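Local coordinates for StiE protein (Stigmatella aurantiaca, PDB 6ECX), which methylates an oxygen of the growing polyketide with S-adenosylmethionine as methyl donor, this chain being the O-methyltransferase domain of a larger modular polyketide synthase, at residues 116-121 with 152-157; 158-163 with 181-186; 226-231 with 307-312. All coordinates share one frame; numbering follows the deposited sequence. Where two conformers were deposited one is given.

Contact 1 (116-121 with 152-157). With SAM (S-adenosylmethionine), chain B; GOL (glycerol), chain E.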
loop_
_atom_site.group_PDB
_atom_site.type_symbol
_atom_site.label_atom_id
_atom_site.label_comp_id
_atom_site.label_asym_id
_atom_site.label_seq_id
_atom_site.Cartn_x
_atom_site.Cartn_y
_atom_site.Cartn_z
ATOM N N ASP A 116 -2.512 -3.421 15.734
ATOM C CA ASP A 116 -3.078 -2.089 15.916
ATOM C C ASP A 116 -3.160 -1.382 14.573
ATOM O O ASP A 116 -2.297 -1.562 13.712
ATOM C CB ASP A 116 -2.230 -1.252 16.888
ATOM C CG ASP A 116 -2.210 -1.850 18.294
ATOM O OD1 ASP A 116 -3.277 -2.334 18.710
ATOM O OD2 ASP A 116 -1.142 -1.866 18.961
ATOM N N GLY A 117 -4.190 -0.571 14.392
ATOM C CA GLY A 117 -4.325 0.224 13.180
ATOM C C GLY A 117 -4.549 1.685 13.505
ATOM O O GLY A 117 -5.242 2.017 14.472
ATOM N N TYR A 118 -3.937 2.559 12.700
ATOM C CA TYR A 118 -4.205 3.997 12.730
ATOM C C TYR A 118 -4.840 4.413 11.412
ATOM O O TYR A 118 -4.400 3.983 10.339
ATOM C CB TYR A 118 -2.929 4.838 12.907
ATOM C CG TYR A 118 -2.389 5.053 14.306
ATOM C CD1 TYR A 118 -2.889 4.359 15.389
ATOM C CD2 TYR A 118 -1.338 5.954 14.527
ATOM C CE1 TYR A 118 -2.384 4.563 16.650
ATOM C CE2 TYR A 118 -0.826 6.161 15.795
ATOM C CZ TYR A 118 -1.366 5.458 16.856
ATOM O OH TYR A 118 -0.888 5.645 18.137
ATOM N N THR A 119 -5.866 5.253 11.489
ATOM C CA THR A 119 -6.372 5.961 10.323
ATOM C C THR A 119 -6.790 7.355 10.766
ATOM O O THR A 119 -7.227 7.551 11.900
ATOM C CB THR A 119 -7.560 5.230 9.673
ATOM O OG1 THR A 119 -8.072 6.003 8.576
ATOM C CG2 THR A 119 -8.670 5.009 10.689
ATOM N N ILE A 120 -6.644 8.337 9.869
ATOM C CA ILE A 120 -7.067 9.690 10.214
ATOM C C ILE A 120 -8.542 9.913 9.935
ATOM O O ILE A 120 -9.102 10.924 10.387
ATOM C CB ILE A 120 -6.249 10.766 9.473
ATOM C CG1 ILE A 120 -6.353 10.578 7.961
ATOM C CG2 ILE A 120 -4.807 10.766 9.950
ATOM C CD1 ILE A 120 -5.560 11.598 7.176
ATOM N N SER A 121 -9.193 9.002 9.214
ATOM C CA SER A 121 -10.618 9.135 8.929
ATOM C C SER A 121 -11.441 8.611 10.100
ATOM O O SER A 121 -11.353 7.423 10.447
ATOM C CB SER A 121 -10.967 8.378 7.652
ATOM O OG SER A 121 -12.374 8.275 7.501
ATOM N N ASP A 152 2.487 8.967 18.289
ATOM C CA ASP A 152 3.291 7.764 18.462
ATOM C C ASP A 152 2.429 6.518 18.318
ATOM O O ASP A 152 1.294 6.468 18.801
ATOM C CB ASP A 152 3.975 7.767 19.827
ATOM C CG ASP A 152 5.265 8.556 19.823
ATOM O OD1 ASP A 152 5.584 9.162 18.778
ATOM O OD2 ASP A 152 5.964 8.563 20.858
ATOM N N PHE A 153 2.965 5.521 17.619
ATOM C CA PHE A 153 2.330 4.218 17.605
ATOM C C PHE A 153 2.254 3.681 19.037
ATOM O O PHE A 153 3.090 4.025 19.880
ATOM C CB PHE A 153 3.106 3.269 16.694
ATOM C CG PHE A 153 3.167 3.729 15.264
ATOM C CD1 PHE A 153 2.024 4.203 14.624
ATOM C CD2 PHE A 153 4.373 3.709 14.558
ATOM C CE1 PHE A 153 2.077 4.635 13.294
ATOM C CE2 PHE A 153 4.430 4.137 13.241
ATOM C CZ PHE A 153 3.277 4.596 12.602
ATOM N N PRO A 154 1.231 2.885 19.362
ATOM C CA PRO A 154 0.944 2.545 20.761
ATOM C C PRO A 154 1.543 1.216 21.206
ATOM O O PRO A 154 0.857 0.367 21.787
ATOM C CB PRO A 154 -0.584 2.505 20.788
ATOM C CG PRO A 154 -0.951 1.993 19.434
ATOM C CD PRO A 154 0.115 2.500 18.472
ATOM N N GLY A 155 2.826 1.018 20.935
ATOM C CA GLY A 155 3.469 -0.223 21.305
ATOM C C GLY A 155 4.765 -0.419 20.540
ATOM O O GLY A 155 5.244 0.478 19.838
ATOM N N MET A 156 5.299 -1.628 20.672
ATOM C CA MET A 156 6.544 -2.029 20.030
ATOM C C MET A 156 6.233 -3.222 19.134
ATOM O O MET A 156 5.714 -4.238 19.610
ATOM C CB MET A 156 7.599 -2.370 21.089
ATOM C CG MET A 156 8.968 -2.697 20.537
ATOM S SD MET A 156 9.708 -1.325 19.622
ATOM C CE MET A 156 9.934 -0.122 20.928
ATOM N N TYR A 157 6.537 -3.098 17.840
ATOM C CA TYR A 157 6.017 -4.007 16.828
ATOM C C TYR A 157 7.121 -4.830 16.177
ATOM O O TYR A 157 8.297 -4.459 16.179
ATOM C CB TYR A 157 5.236 -3.212 15.765
ATOM C CG TYR A 157 4.091 -2.476 16.417
ATOM C CD1 TYR A 157 2.894 -3.133 16.698
ATOM C CD2 TYR A 157 4.236 -1.162 16.842
ATOM C CE1 TYR A 157 1.844 -2.486 17.368
ATOM C CE2 TYR A 157 3.192 -0.501 17.500
ATOM C CZ TYR A 157 2.000 -1.165 17.740
ATOM O OH TYR A 157 0.980 -0.511 18.381
HETATM N N SAM B . -3.937 0.312 3.612
HETATM C CA SAM B . -5.366 0.275 3.330
HETATM C C SAM B . -5.669 -0.677 2.181
HETATM O O SAM B . -4.744 -1.088 1.487
HETATM O OXT SAM B . -6.814 -1.061 1.923
HETATM C CB SAM B . -5.870 1.671 3.006
HETATM C CG SAM B . -5.063 2.407 1.944
HETATM S SD SAM B . -5.884 3.963 1.505
HETATM C CE SAM B . -5.388 4.133 -0.229
HETATM C "C5'" SAM B . -4.923 5.193 2.423
HETATM C "C4'" SAM B . -5.164 5.125 3.933
HETATM O "O4'" SAM B . -4.205 5.872 4.667
HETATM C "C3'" SAM B . -6.521 5.642 4.398
HETATM O "O3'" SAM B . -7.009 4.679 5.315
HETATM C "C2'" SAM B . -6.212 6.927 5.155
HETATM O "O2'" SAM B . -7.104 7.209 6.216
HETATM C "C1'" SAM B . -4.832 6.600 5.707
HETATM N N9 SAM B . -3.992 7.755 6.081
HETATM C C8 SAM B . -3.624 8.795 5.262
HETATM N N7 SAM B . -2.818 9.631 5.966
HETATM C C5 SAM B . -2.672 9.152 7.222
HETATM C C6 SAM B . -1.973 9.601 8.328
HETATM N N6 SAM B . -1.264 10.727 8.280
HETATM N N1 SAM B . -2.005 8.873 9.507
HETATM C C2 SAM B . -2.720 7.700 9.581
HETATM N N3 SAM B . -3.410 7.261 8.471
HETATM C C4 SAM B . -3.399 7.968 7.309
HETATM C C1 GOL E . 2.869 -4.007 21.136
HETATM O O1 GOL E . 3.537 -3.734 22.333
HETATM C C2 GOL E . 1.417 -4.434 21.466
HETATM O O2 GOL E . 0.768 -3.489 22.248
HETATM C C3 GOL E . 0.735 -4.645 20.068
HETATM O O3 GOL E . -0.599 -4.240 20.174
#

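Contact 2 (158-163 with 181-186). With SAM (S-adenosylmethionine), chain B.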
loop_
_atom_site.group_PDB
_atom_site.type_symbol
_atom_site.label_atom_id
_atom_site.label_comp_id
_atom_site.label_asym_id
_atom_site.label_seq_id
_atom_site.Cartn_x
_atom_site.Cartn_y
_atom_site.Cartn_z
ATOM N N ASP A 158 6.710 -5.980 15.638
ATOM C CA ASP A 158 7.566 -6.849 14.848
ATOM C C ASP A 158 7.370 -6.660 13.363
ATOM O O ASP A 158 8.296 -6.914 12.585
ATOM C CB ASP A 158 7.274 -8.312 15.185
ATOM C CG ASP A 158 7.473 -8.618 16.654
ATOM O OD1 ASP A 158 8.329 -7.977 17.282
ATOM O OD2 ASP A 158 6.769 -9.499 17.167
ATOM N N LEU A 159 6.190 -6.181 12.955
ATOM C CA LEU A 159 5.865 -5.998 11.546
ATOM C C LEU A 159 5.044 -4.726 11.429
ATOM O O LEU A 159 4.153 -4.494 12.255
ATOM C CB LEU A 159 5.078 -7.201 10.996
ATOM C CG LEU A 159 4.388 -7.109 9.623
ATOM C CD1 LEU A 159 5.429 -7.059 8.502
ATOM C CD2 LEU A 159 3.460 -8.327 9.409
ATOM N N VAL A 160 5.374 -3.886 10.439
ATOM C CA VAL A 160 4.656 -2.639 10.168
ATOM C C VAL A 160 4.190 -2.647 8.714
ATOM O O VAL A 160 4.952 -3.005 7.812
ATOM C CB VAL A 160 5.526 -1.395 10.453
ATOM C CG1 VAL A 160 4.774 -0.096 10.092
ATOM C CG2 VAL A 160 5.947 -1.324 11.923
ATOM N N LEU A 161 2.932 -2.248 8.487
ATOM C CA LEU A 161 2.304 -2.281 7.173
ATOM C C LEU A 161 1.980 -0.853 6.743
ATOM O O LEU A 161 1.413 -0.073 7.530
ATOM C CB LEU A 161 0.994 -3.100 7.161
ATOM C CG LEU A 161 0.869 -4.450 7.853
ATOM C CD1 LEU A 161 -0.545 -5.012 7.674
ATOM C CD2 LEU A 161 1.878 -5.426 7.299
ATOM N N GLY A 162 2.315 -0.525 5.496
ATOM C CA GLY A 162 1.892 0.741 4.905
ATOM C C GLY A 162 1.610 0.524 3.437
ATOM O O GLY A 162 2.515 0.649 2.607
ATOM N N PHE A 163 0.367 0.178 3.097
ATOM C CA PHE A 163 -0.016 -0.089 1.715
ATOM C C PHE A 163 -0.700 1.167 1.185
ATOM O O PHE A 163 -1.825 1.486 1.590
ATOM C CB PHE A 163 -0.922 -1.318 1.610
ATOM C CG PHE A 163 -0.332 -2.574 2.248
ATOM C CD1 PHE A 163 1.055 -2.741 2.360
ATOM C CD2 PHE A 163 -1.168 -3.577 2.748
ATOM C CE1 PHE A 163 1.593 -3.884 2.955
ATOM C CE2 PHE A 163 -0.642 -4.727 3.339
ATOM C CZ PHE A 163 0.752 -4.877 3.445
ATOM N N ARG A 181 11.095 4.207 15.984
ATOM C CA ARG A 181 11.043 4.147 17.441
ATOM C C ARG A 181 10.108 3.059 17.958
ATOM O O ARG A 181 10.169 2.719 19.151
ATOM C CB ARG A 181 10.635 5.523 17.995
ATOM C CG ARG A 181 11.723 6.570 17.760
ATOM C CD ARG A 181 11.368 7.973 18.284
ATOM N NE ARG A 181 10.298 8.602 17.513
ATOM C CZ ARG A 181 9.052 8.718 17.944
ATOM N NH1 ARG A 181 8.727 8.265 19.148
ATOM N NH2 ARG A 181 8.135 9.299 17.183
ATOM N N HIS A 182 9.248 2.509 17.104
ATOM C CA HIS A 182 8.294 1.489 17.540
ATOM C C HIS A 182 8.459 0.169 16.800
ATOM O O HIS A 182 7.545 -0.659 16.793
ATOM C CB HIS A 182 6.867 2.023 17.403
ATOM C CG HIS A 182 6.619 3.197 18.279
ATOM N ND1 HIS A 182 6.957 4.480 17.907
ATOM C CD2 HIS A 182 6.134 3.281 19.540
ATOM C CE1 HIS A 182 6.662 5.310 18.894
ATOM N NE2 HIS A 182 6.163 4.608 19.894
ATOM N N LEU A 183 9.611 -0.059 16.187
ATOM C CA LEU A 183 9.905 -1.330 15.546
ATOM C C LEU A 183 11.013 -2.007 16.346
ATOM O O LEU A 183 12.052 -1.384 16.602
ATOM C CB LEU A 183 10.335 -1.081 14.097
ATOM C CG LEU A 183 10.451 -2.201 13.081
ATOM C CD1 LEU A 183 9.189 -3.067 13.094
ATOM C CD2 LEU A 183 10.680 -1.573 11.700
ATOM N N THR A 184 10.797 -3.263 16.755
ATOM C CA THR A 184 11.896 -4.009 17.371
ATOM C C THR A 184 13.057 -4.145 16.385
ATOM O O THR A 184 12.864 -4.170 15.168
ATOM C CB THR A 184 11.443 -5.409 17.834
ATOM O OG1 THR A 184 10.979 -6.192 16.718
ATOM C CG2 THR A 184 10.352 -5.294 18.827
ATOM N N ASN A 185 14.281 -4.245 16.908
ATOM C CA ASN A 185 15.430 -4.395 16.010
ATOM C C ASN A 185 15.297 -5.667 15.177
ATOM O O ASN A 185 14.880 -6.718 15.665
ATOM C CB ASN A 185 16.756 -4.408 16.782
ATOM C CG ASN A 185 17.956 -4.256 15.859
ATOM O OD1 ASN A 185 17.817 -3.744 14.739
ATOM N ND2 ASN A 185 19.143 -4.685 16.318
ATOM N N GLY A 186 15.647 -5.577 13.895
ATOM C CA GLY A 186 15.320 -6.681 13.011
ATOM C C GLY A 186 13.855 -6.823 12.628
ATOM O O GLY A 186 13.536 -7.721 11.834
HETATM N N SAM B . -3.937 0.312 3.612
HETATM C CA SAM B . -5.366 0.275 3.330
HETATM C C SAM B . -5.669 -0.677 2.181
HETATM O O SAM B . -4.744 -1.088 1.487
HETATM O OXT SAM B . -6.814 -1.061 1.923
HETATM C CB SAM B . -5.870 1.671 3.006
HETATM C CG SAM B . -5.063 2.407 1.944
HETATM S SD SAM B . -5.884 3.963 1.505
HETATM C CE SAM B . -5.388 4.133 -0.229
HETATM C "C5'" SAM B . -4.923 5.193 2.423
HETATM C "C4'" SAM B . -5.164 5.125 3.933
HETATM O "O4'" SAM B . -4.205 5.872 4.667
HETATM C "C3'" SAM B . -6.521 5.642 4.398
HETATM O "O3'" SAM B . -7.009 4.679 5.315
HETATM C "C2'" SAM B . -6.212 6.927 5.155
HETATM O "O2'" SAM B . -7.104 7.209 6.216
HETATM C "C1'" SAM B . -4.832 6.600 5.707
HETATM N N9 SAM B . -3.992 7.755 6.081
HETATM C C8 SAM B . -3.624 8.795 5.262
HETATM N N7 SAM B . -2.818 9.631 5.966
HETATM C C5 SAM B . -2.672 9.152 7.222
HETATM C C6 SAM B . -1.973 9.601 8.328
HETATM N N6 SAM B . -1.264 10.727 8.280
HETATM N N1 SAM B . -2.005 8.873 9.507
HETATM C C2 SAM B . -2.720 7.700 9.581
HETATM N N3 SAM B . -3.410 7.261 8.471
HETATM C C4 SAM B . -3.399 7.968 7.309
#

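Contact 3 (226-231 with 307-312)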
loop_
_atom_site.group_PDB
_atom_site.type_symbol
_atom_site.label_atom_id
_atom_site.label_comp_id
_atom_site.label_asym_id
_atom_site.label_seq_id
_atom_site.Cartn_x
_atom_site.Cartn_y
_atom_site.Cartn_z
ATOM N N LEU A 226 16.668 1.807 8.789
ATOM C CA LEU A 226 15.905 0.888 7.952
ATOM C C LEU A 226 16.726 0.495 6.738
ATOM O O LEU A 226 17.322 1.356 6.077
ATOM C CB LEU A 226 14.567 1.516 7.512
ATOM C CG LEU A 226 13.585 1.818 8.647
ATOM C CD1 LEU A 226 12.447 2.735 8.185
ATOM C CD2 LEU A 226 13.027 0.514 9.235
ATOM N N ARG A 227 16.739 -0.803 6.441
ATOM C CA ARG A 227 17.473 -1.350 5.310
ATOM C C ARG A 227 16.487 -1.955 4.323
ATOM O O ARG A 227 15.672 -2.807 4.698
ATOM C CB ARG A 227 18.486 -2.413 5.757
ATOM C CG ARG A 227 19.569 -2.696 4.706
ATOM C CD ARG A 227 20.594 -3.693 5.219
ATOM N NE ARG A 227 20.067 -5.051 5.136
ATOM C CZ ARG A 227 19.499 -5.694 6.147
ATOM N NH1 ARG A 227 19.033 -6.919 5.973
ATOM N NH2 ARG A 227 19.423 -5.124 7.343
ATOM N N LEU A 228 16.560 -1.516 3.067
ATOM C CA LEU A 228 15.768 -2.141 2.024
ATOM C C LEU A 228 16.346 -3.515 1.716
ATOM O O LEU A 228 17.509 -3.621 1.307
ATOM C CB LEU A 228 15.796 -1.264 0.778
ATOM C CG LEU A 228 15.112 -1.840 -0.463
ATOM C CD1 LEU A 228 13.616 -2.139 -0.184
ATOM C CD2 LEU A 228 15.247 -0.828 -1.634
ATOM N N VAL A 229 15.551 -4.561 1.910
ATOM C CA VAL A 229 16.008 -5.932 1.646
ATOM C C VAL A 229 15.756 -6.333 0.198
ATOM O O VAL A 229 16.646 -6.870 -0.463
ATOM C CB VAL A 229 15.333 -6.918 2.627
ATOM C CG1 VAL A 229 15.670 -8.393 2.250
ATOM C CG2 VAL A 229 15.743 -6.612 4.060
ATOM N N ASP A 230 14.545 -6.079 -0.326
ATOM C CA ASP A 230 14.324 -6.196 -1.765
ATOM C C ASP A 230 12.996 -5.541 -2.114
ATOM O O ASP A 230 12.234 -5.115 -1.236
ATOM C CB ASP A 230 14.357 -7.642 -2.263
ATOM C CG ASP A 230 13.100 -8.395 -1.955
ATOM O OD1 ASP A 230 12.527 -8.170 -0.873
ATOM O OD2 ASP A 230 12.679 -9.213 -2.794
ATOM N N ALA A 231 12.727 -5.483 -3.413
ATOM C CA ALA A 231 11.592 -4.733 -3.932
ATOM C C ALA A 231 11.137 -5.373 -5.235
ATOM O O ALA A 231 11.969 -5.728 -6.073
ATOM C CB ALA A 231 11.975 -3.265 -4.146
ATOM N N LYS A 307 22.173 0.357 -3.723
ATOM C CA LYS A 307 22.359 -0.781 -4.613
ATOM C C LYS A 307 21.048 -1.531 -4.808
ATOM O O LYS A 307 20.696 -1.900 -5.934
ATOM C CB LYS A 307 23.448 -1.698 -4.050
ATOM C CG LYS A 307 24.046 -2.684 -5.037
ATOM C CD LYS A 307 25.193 -3.459 -4.386
ATOM C CE LYS A 307 25.660 -4.631 -5.245
ATOM N NZ LYS A 307 26.518 -5.586 -4.472
ATOM N N GLN A 308 20.284 -1.717 -3.726
ATOM C CA GLN A 308 19.029 -2.458 -3.801
ATOM C C GLN A 308 17.951 -1.688 -4.563
ATOM O O GLN A 308 17.080 -2.301 -5.190
ATOM C CB GLN A 308 18.556 -2.788 -2.380
ATOM C CG GLN A 308 17.908 -4.145 -2.218
ATOM C CD GLN A 308 18.754 -5.278 -2.784
ATOM O OE1 GLN A 308 19.953 -5.367 -2.524
ATOM N NE2 GLN A 308 18.124 -6.147 -3.570
ATOM N N PHE A 309 17.981 -0.354 -4.511
ATOM C CA PHE A 309 17.010 0.446 -5.250
ATOM C C PHE A 309 17.230 0.377 -6.758
ATOM O O PHE A 309 16.326 0.732 -7.521
ATOM C CB PHE A 309 17.066 1.911 -4.803
ATOM C CG PHE A 309 16.117 2.264 -3.679
ATOM C CD1 PHE A 309 14.736 2.249 -3.877
ATOM C CD2 PHE A 309 16.607 2.658 -2.445
ATOM C CE1 PHE A 309 13.864 2.594 -2.848
ATOM C CE2 PHE A 309 15.741 3.003 -1.409
ATOM C CZ PHE A 309 14.367 2.976 -1.617
ATOM N N GLU A 310 18.406 -0.056 -7.201
ATOM C CA GLU A 310 18.711 -0.192 -8.619
ATOM C C GLU A 310 18.513 -1.614 -9.126
ATOM O O GLU A 310 18.752 -1.876 -10.303
ATOM C CB GLU A 310 20.151 0.252 -8.890
ATOM C CG GLU A 310 20.484 1.638 -8.358
ATOM C CD GLU A 310 21.982 1.911 -8.312
ATOM O OE1 GLU A 310 22.781 0.960 -8.485
ATOM O OE2 GLU A 310 22.358 3.085 -8.098
ATOM N N GLN A 311 18.097 -2.533 -8.268
ATOM C CA GLN A 311 17.862 -3.915 -8.660
ATOM C C GLN A 311 16.453 -4.350 -8.302
ATOM O O GLN A 311 16.244 -5.463 -7.808
ATOM C CB GLN A 311 18.883 -4.848 -8.019
ATOM C CG GLN A 311 20.248 -4.745 -8.661
ATOM C CD GLN A 311 21.347 -5.202 -7.738
ATOM O OE1 GLN A 311 21.085 -5.784 -6.681
ATOM N NE2 GLN A 311 22.590 -4.927 -8.121
ATOM N N LEU A 312 15.467 -3.476 -8.539
ATOM C CA LEU A 312 14.071 -3.872 -8.406
ATOM C C LEU A 312 13.804 -5.103 -9.260
ATOM O O LEU A 312 14.287 -5.209 -10.392
ATOM C CB LEU A 312 13.140 -2.739 -8.850
ATOM C CG LEU A 312 13.343 -1.338 -8.281
ATOM C CD1 LEU A 312 12.223 -0.441 -8.739
ATOM C CD2 LEU A 312 13.430 -1.353 -6.759
HETATM O O HOH W 1 15.272 -5.758 -5.128
#

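Contact 1 (116-121 with 152-157)
Tyr157 and Asp116 meet through one buried hydrogen bond: the phenol OH of Tyr157 gives its proton to OD2 of Asp116 at 2.6 Å, on the lone pair that faces away from OD1. OD2 lies in the plane of the tyrosine ring while the carboxylate stands at 89° to it. A glycerol, probably from the crystallisation liquor, adds a second bond from its O3 to the same oxygen at 2.7 Å. Two residues after Asp116, Tyr118 OH donates to Asp152 O; the 2.4 Å between them is improbably short and its exact length doubtful. CG of Tyr118 is anti to the carbonyl carbon (chi1 -83°), and the ring reaches across to Phe153, centroids 5.5 Å apart and planes at 54°, and to CD of Pro154, 3.7 Å from Tyr118 CZ. Behind this first shell, Arg142 pairs with OD1 of Asp116 and also bonds the carbonyl of Pro154, the centre of an inverse gamma turn. Arg146 is a second partner of Tyr118 OH, and Met93 touches both tyrosines and Phe153. Beyond Tyr118 the chain runs along the adenosine, Ile120 CG2 3.4 Å from SAM N1, as in Rossmann-like class I methyltransferases.

Contact 2 (158-163 with 181-186)
Thr184 OG1 stands between two acceptors with a single proton to offer. Asp158 OD1 lies 3.2 Å from Thr184 OG1, yet the carbonyl O of Tyr157 is also a hydrogen-bond partner of that hydroxyl, and which of the two takes the proton is not settled. The site lies in the Rossmann-like methyltransferase fold, where the chain turns a corner at Asp158 on its way into the strand that ends at Phe163. Helix 172-181 and the short strand 183-184 bring the chain back to this corner, and from there it runs on into strand 187-196, parallel to 157-163 and next to it in the sheet: a beta-alpha-beta crossover.

CB of Asp158 points away from 181-186, and the carboxylate bends back to Thr184 with CG anti to the carbonyl carbon (chi1 -58°). Both branches of Thr184 are then touched, the hydroxyl and the methyl, with Asp158 OD1 3.7 Å from Thr184 CG2. The other oxygen, OD2, takes the backbone N of Lys90 as its stronger partner and that of Asn91 more weakly, so the carboxylate bridges from the crossover to the start of strand 91-94.

Beside this polar pair the contact is apolar. Leu183 swings its CD1 over the backbone of 158-159, 4.0 Å from the carbonyl O of Asp158, and on to Val160. Val160 also packs on Phe95 and Leu189, so the leucine methyl joins a buried apolar cluster. At the far end of the strand, SAM N donates to the carbonyl O of Phe163 at 3.2 Å, and the Phe163 ring has CB of Leu161 over one face, offset toward the rim. The apolar link across the two segments is Val160 CG2 to Leu183 CD1, 3.9 Å.

Contact 3 (226-231 with 307-312)
The ring of Phe309 carries the methyl CD2 of Leu228 squarely over one face: CD2 sits 3.6 Å from the ring centroid and only 2° off its normal, a nearly ideal CH-pi contact in which all six ring carbons are almost equally distant. Trp217 and Asn218 of helix 214-222 also touch Phe309, so the ring fits between that helix and strand 226-233. The flat amide of Gln308 lies by the carbonyl O of Val229, its CD and NE2 each 3.5 Å away.

Leu228 reaches Phe309 with CG anti to the backbone N (chi1 175°), which turns the side chain toward the helix end. Its CD2 also meets CB of Gln308 at 3.9 Å. The bend at chi2 (51°) turns the Gln308 amide toward Val229 O, while Gln308 CG itself lies 3.5 Å from that oxygen. NE2 then gives a hydrogen bond to a water at 3.3 Å. The same water accepts from Ala231 N and donates to Gln311 O at 2.9 Å, so one molecule joins the strand, the last turn of the helix and the loop beyond it.

Farther along, CB of Ala231 and CD2 of Leu312 touch at 3.5 Å, where the chain leaving the helix comes alongside the strand; Ala231 pairs through its backbone with Thr313. Val229 and Asp230 both face His289 of strand 283-292, a classic beta bulge, and the Asp230 carboxylate turns away to a salt bridge with Arg82. Helix 298-309 thus packs on strand 226-233 near the edge of the mixed sheet and leads, through a short turn, into the edge strand 313-314, which runs parallel to 226-233 near the C-terminus and away from the cofactor site.

Along the chain the three contacts come in series, and all reach the same mixed sheet. Contacts 1 and 2 are neighbours, centres 11 Å apart, within the methyltransferase domain; Tyr157 N to His182 O and Tyr157 O to Thr184 N, each 2.8 Å, are probable hydrogen bonds between them, and both touch SAM. Contact 3 sits beyond strands 187-196 and 283-292, its centre 17 Å from that of contact 2 and 26 Å from that of contact 1; it meets contact 2 through Leu183 CD2 and Leu226 CD2, 4.0 Å apart. The cofactor half of the sheet is thus continuous with the half carrying the C-terminal helix and edge strand.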